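Side-chain contacts in Red carotenoid protein (RCP) (Nostoc sp., PDB 5FCY), which binds carotenoids, beta-carotene among them, and probably serves in cyanobacterial photoprotection: residues Glu65-His68 with Glu69-Leu72; Arg81-Gln85 with Leu86-Tyr90. All blocks are in the same frame, centred on the assembly; numbering follows the deposited sequence.

Interaction 1. Residues Glu65-His68 with Glu69-Leu72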
loop_
_atom_site.group_PDB
_atom_site.type_symbol
_atom_site.label_atom_id
_atom_site.label_comp_id
_atom_site.label_asym_id
_atom_site.label_seq_id
_atom_site.Cartn_x
_atom_site.Cartn_y
_atom_site.Cartn_z
ATOM N N GLU A 65 -6.284 15.326 5.314
ATOM C CA GLU A 65 -6.655 16.726 5.159
ATOM C C GLU A 65 -7.162 17.045 3.759
ATOM O O GLU A 65 -7.603 18.173 3.520
ATOM C CB GLU A 65 -5.454 17.616 5.489
ATOM C CG GLU A 65 -5.790 19.081 5.697
ATOM C CD GLU A 65 -4.571 19.899 6.069
ATOM O OE1 GLU A 65 -3.459 19.326 6.093
ATOM O OE2 GLU A 65 -4.720 21.110 6.335
ATOM N N LEU A 66 -7.108 16.090 2.835
ATOM C CA LEU A 66 -7.606 16.283 1.484
ATOM C C LEU A 66 -9.042 15.785 1.368
ATOM O O LEU A 66 -9.614 15.220 2.304
ATOM C CB LEU A 66 -6.722 15.549 0.472
ATOM C CG LEU A 66 -5.241 15.921 0.428
ATOM C CD1 LEU A 66 -4.506 15.002 -0.535
ATOM C CD2 LEU A 66 -5.054 17.376 0.029
ATOM N N ASN A 67 -9.628 16.001 0.194
ATOM C CA ASN A 67 -10.932 15.434 -0.102
ATOM C C ASN A 67 -10.803 13.943 -0.382
ATOM O O ASN A 67 -9.770 13.463 -0.856
ATOM C CB ASN A 67 -11.569 16.141 -1.297
ATOM C CG ASN A 67 -11.966 17.568 -0.982
ATOM O OD1 ASN A 67 -12.147 17.929 0.183
ATOM N ND2 ASN A 67 -12.112 18.388 -2.018
ATOM N N HIS A 68 -11.876 13.208 -0.084
ATOM C CA HIS A 68 -11.838 11.756 -0.210
ATOM C C HIS A 68 -11.352 11.333 -1.590
ATOM O O HIS A 68 -10.638 10.333 -1.725
ATOM C CB HIS A 68 -13.224 11.176 0.074
ATOM C CG HIS A 68 -13.785 11.581 1.401
ATOM N ND1 HIS A 68 -15.070 12.055 1.553
ATOM C CD2 HIS A 68 -13.235 11.584 2.637
ATOM C CE1 HIS A 68 -15.288 12.333 2.826
ATOM N NE2 HIS A 68 -14.190 12.055 3.506
ATOM N N GLU A 69 -11.718 12.090 -2.626
ATOM C CA GLU A 69 -11.275 11.750 -3.975
ATOM C C GLU A 69 -9.765 11.895 -4.107
ATOM O O GLU A 69 -9.088 11.000 -4.628
ATOM C CB GLU A 69 -11.990 12.627 -5.003
ATOM C CG GLU A 69 -12.986 11.862 -5.857
ATOM C CD GLU A 69 -12.317 10.853 -6.764
ATOM O OE1 GLU A 69 -11.488 11.260 -7.604
ATOM O OE2 GLU A 69 -12.616 9.648 -6.629
ATOM N N GLN A 70 -9.218 13.017 -3.637
ATOM C CA GLN A 70 -7.778 13.226 -3.720
ATOM C C GLN A 70 -7.016 12.195 -2.899
ATOM O O GLN A 70 -5.908 11.795 -3.279
ATOM C CB GLN A 70 -7.435 14.642 -3.259
ATOM C CG GLN A 70 -7.986 15.723 -4.169
ATOM C CD GLN A 70 -8.170 17.042 -3.453
ATOM O OE1 GLN A 70 -9.294 17.453 -3.170
ATOM N NE2 GLN A 70 -7.064 17.716 -3.155
ATOM N N GLN A 71 -7.586 11.753 -1.774
ATOM C CA GLN A 71 -6.979 10.670 -1.007
ATOM C C GLN A 71 -6.735 9.453 -1.889
ATOM O O GLN A 71 -5.685 8.807 -1.798
ATOM C CB GLN A 71 -7.875 10.294 0.174
ATOM C CG GLN A 71 -8.133 11.428 1.153
ATOM C CD GLN A 71 -9.054 11.022 2.287
ATOM O OE1 GLN A 71 -9.647 9.942 2.266
ATOM N NE2 GLN A 71 -9.177 11.886 3.289
ATOM N N LEU A 72 -7.698 9.130 -2.750
ATOM C CA LEU A 72 -7.536 8.002 -3.657
ATOM C C LEU A 72 -6.445 8.276 -4.683
ATOM O O LEU A 72 -5.602 7.414 -4.955
ATOM C CB LEU A 72 -8.857 7.705 -4.363
ATOM C CG LEU A 72 -8.721 6.756 -5.552
ATOM C CD1 LEU A 72 -8.078 5.461 -5.091
ATOM C CD2 LEU A 72 -10.065 6.500 -6.201
#
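Leu66, Asn67 and His68 meet Gln70 and Gln71 in a local contact at the start of helix 68-79, where the loop after helix 53-64 turns into the new helix. The backbone sets the turn. Gln71 N donates to Asn67 O at 2.9 Å, and the bond is close to straight (163°). Leu72 N reaches His68 O in a weaker bond of 3.3 Å. Asn67 holds the N-cap position, yet its side chain makes no capping bond. Its side chain runs instead beside that of Gln70, pointing the same way, with the two amide planes nearly perpendicular. Asn67 ND2 is 3.2 Å from Gln70 OE1. Gln70 CG sits beside its own backbone N (chi1 -66°), and this turns the extended chain back toward the loop. There Gln70 also packs on Leu66, whose CD2 is 3.8 Å from Gln70 NE2. These two side chains meet at about a right angle. This is the first turn of a helix in a domain of the orange carotenoid protein N-terminal family. On another side of the turn, Gln71 runs alongside His68. Gln71 OE1 comes to the ring edge, in its plane, 4.0 Å from His68 CD2. That oxygen accepts a hydrogen bond from Val115 N, and His68 also touches Val115. Leu72 bends away from the loop, and its side chain touches the bound beta-carotene.

Interaction 2. Residues Arg81-Gln85 with Leu86-Tyr90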
loop_
_atom_site.group_PDB
_atom_site.type_symbol
_atom_site.label_atom_id
_atom_site.label_comp_id
_atom_site.label_asym_id
_atom_site.label_seq_id
_atom_site.Cartn_x
_atom_site.Cartn_y
_atom_site.Cartn_z
ATOM N N ARG A 81 4.325 6.126 -9.436
ATOM C CA ARG A 81 5.554 6.918 -9.384
ATOM C C ARG A 81 5.350 8.325 -9.950
ATOM O O ARG A 81 6.270 8.914 -10.523
ATOM C CB ARG A 81 6.702 6.213 -10.118
ATOM C CG ARG A 81 7.571 5.312 -9.254
ATOM C CD ARG A 81 6.941 3.955 -8.999
ATOM N NE ARG A 81 7.953 2.906 -8.901
ATOM C CZ ARG A 81 7.698 1.642 -8.575
ATOM N NH1 ARG A 81 6.457 1.256 -8.301
ATOM N NH2 ARG A 81 8.690 0.761 -8.521
ATOM N N VAL A 82 4.148 8.884 -9.792
ATOM C CA VAL A 82 3.882 10.229 -10.287
ATOM C C VAL A 82 4.739 11.233 -9.526
ATOM O O VAL A 82 5.018 11.075 -8.330
ATOM C CB VAL A 82 2.388 10.575 -10.163
ATOM C CG1 VAL A 82 2.114 11.997 -10.652
ATOM C CG2 VAL A 82 1.557 9.583 -10.939
ATOM N N ASP A 83 5.149 12.289 -10.223
ATOM C CA ASP A 83 6.047 13.300 -9.671
ATOM C C ASP A 83 5.216 14.495 -9.220
ATOM O O ASP A 83 4.892 15.379 -10.017
ATOM C CB ASP A 83 7.095 13.711 -10.700
ATOM C CG ASP A 83 8.179 14.589 -10.108
ATOM O OD1 ASP A 83 7.970 15.137 -9.005
ATOM O OD2 ASP A 83 9.244 14.733 -10.747
ATOM N N ASN A 84 4.875 14.520 -7.934
ATOM C CA ASN A 84 4.222 15.664 -7.322
ATOM C C ASN A 84 4.826 15.863 -5.939
ATOM O O ASN A 84 5.722 15.124 -5.519
ATOM C CB ASN A 84 2.699 15.472 -7.273
ATOM C CG ASN A 84 2.286 14.253 -6.477
ATOM O OD1 ASN A 84 2.795 14.003 -5.386
ATOM N ND2 ASN A 84 1.356 13.483 -7.025
ATOM N N GLN A 85 4.333 16.876 -5.222
ATOM C CA GLN A 85 4.924 17.227 -3.936
ATOM C C GLN A 85 4.789 16.084 -2.936
ATOM O O GLN A 85 5.763 15.697 -2.282
ATOM C CB GLN A 85 4.276 18.504 -3.397
ATOM C CG GLN A 85 4.839 18.984 -2.066
ATOM C CD GLN A 85 6.326 19.296 -2.129
ATOM O OE1 GLN A 85 6.857 19.642 -3.185
ATOM N NE2 GLN A 85 7.006 19.168 -0.995
ATOM N N LEU A 86 3.583 15.526 -2.808
ATOM C CA LEU A 86 3.363 14.465 -1.830
ATOM C C LEU A 86 4.161 13.214 -2.178
ATOM O O LEU A 86 4.728 12.567 -1.290
ATOM C CB LEU A 86 1.870 14.145 -1.740
ATOM C CG LEU A 86 0.983 15.278 -1.220
ATOM C CD1 LEU A 86 -0.484 14.954 -1.456
ATOM C CD2 LEU A 86 1.243 15.530 0.258
ATOM N N SER A 87 4.220 12.856 -3.464
ATOM C CA SER A 87 4.996 11.690 -3.874
ATOM C C SER A 87 6.480 11.894 -3.602
ATOM O O SER A 87 7.192 10.943 -3.260
ATOM C CB SER A 87 4.766 11.398 -5.355
ATOM O OG SER A 87 3.434 10.985 -5.591
ATOM N N ARG A 88 6.967 13.124 -3.763
ATOM C CA ARG A 88 8.360 13.413 -3.438
ATOM C C ARG A 88 8.623 13.210 -1.951
ATOM O O ARG A 88 9.603 12.565 -1.565
ATOM C CB ARG A 88 8.716 14.836 -3.868
ATOM C CG ARG A 88 9.032 14.968 -5.349
ATOM C CD ARG A 88 9.403 16.391 -5.727
ATOM N NE ARG A 88 8.522 16.920 -6.768
ATOM C CZ ARG A 88 7.656 17.922 -6.619
ATOM N NH1 ARG A 88 7.529 18.565 -5.465
ATOM N NH2 ARG A 88 6.913 18.295 -7.650
ATOM N N GLU A 89 7.747 13.746 -1.098
ATOM C CA GLU A 89 7.893 13.530 0.338
ATOM C C GLU A 89 7.916 12.041 0.663
ATOM O O GLU A 89 8.797 11.567 1.390
ATOM C CB GLU A 89 6.764 14.228 1.095
ATOM C CG GLU A 89 6.944 15.732 1.206
ATOM C CD GLU A 89 5.826 16.397 1.980
ATOM O OE1 GLU A 89 5.145 15.699 2.760
ATOM O OE2 GLU A 89 5.626 17.618 1.803
ATOM N N TYR A 90 6.954 11.287 0.132
ATOM C CA TYR A 90 6.973 9.840 0.303
ATOM C C TYR A 90 8.314 9.266 -0.137
ATOM O O TYR A 90 9.008 8.598 0.636
ATOM C CB TYR A 90 5.825 9.206 -0.488
ATOM C CG TYR A 90 5.719 7.707 -0.324
ATOM C CD1 TYR A 90 6.568 6.852 -1.012
ATOM C CD2 TYR A 90 4.766 7.149 0.512
ATOM C CE1 TYR A 90 6.475 5.488 -0.866
ATOM C CE2 TYR A 90 4.664 5.785 0.662
ATOM C CZ TYR A 90 5.521 4.958 -0.027
ATOM O OH TYR A 90 5.422 3.597 0.123
#
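Gln85, Arg88 and Asn84 carry this local contact at the start of helix 85-91. The Gln85 chain bends at chi2 (60°), which brings its amide back beside the helix. Gln85 NE2 makes a weak hydrogen bond to Glu89 OE2 at 3.5 Å, one turn on. The amide and carboxylate planes are steeply inclined. The other end of the amide, Gln85 OE1, lies in the guanidinium plane of Arg88, at its edge beside NH1, but the angle there is poor for a hydrogen bond. Arg88 folds back over the loop. One face of its guanidinium rests on the Asn84-Gln85 peptide, with Asn84 C 3.5 Å from the plane of the group. Arg88 NE forms a salt bridge with Asp83 OD1 at 2.9 Å, the oxygen tilted somewhat out of the guanidinium plane. Asn84 is the N-cap of the helix. Its CG stands between the backbone N and the carbonyl carbon (chi1 60°), turning OD1 toward the first turn. Asn84 OD1 accepts from Ser87 N at 2.7 Å, nearly straight at 169°. With an alanine here, Ser87 N would probably lose the side-chain oxygen that caps it at the helix start. The backbone continues the turn: Arg88 N donates to Asn84 O, and Glu89 N to Gln85 O at 3.0 Å. Just upstream, Arg81 ends the previous helix in a Schellman motif. Leu86 packs against Leu74 of helix 68-79 and Gln62 of helix 53-64.

Interaction 1 comes first along the chain, and interaction 2 opens after it has closed. They mark the starts of two successive helices, 68-79 and 85-91. The centres of the two interactions are about 15 Å apart. Both helices follow an asparagine at the N-cap position. The sites meet through Leu66 and Leu86, whose CD1 atoms are 4.1 Å apart, so the loop that leads into helix 68-79 touches the first turn of helix 85-91. Both lie in the same carotenoid-binding family region. Interaction 1 includes a residue of the beta-carotene pocket, so helix 68-79 links this packing to the bound pigment. Interaction 2 is mainly a surface contact, with Ser87 its one buried member.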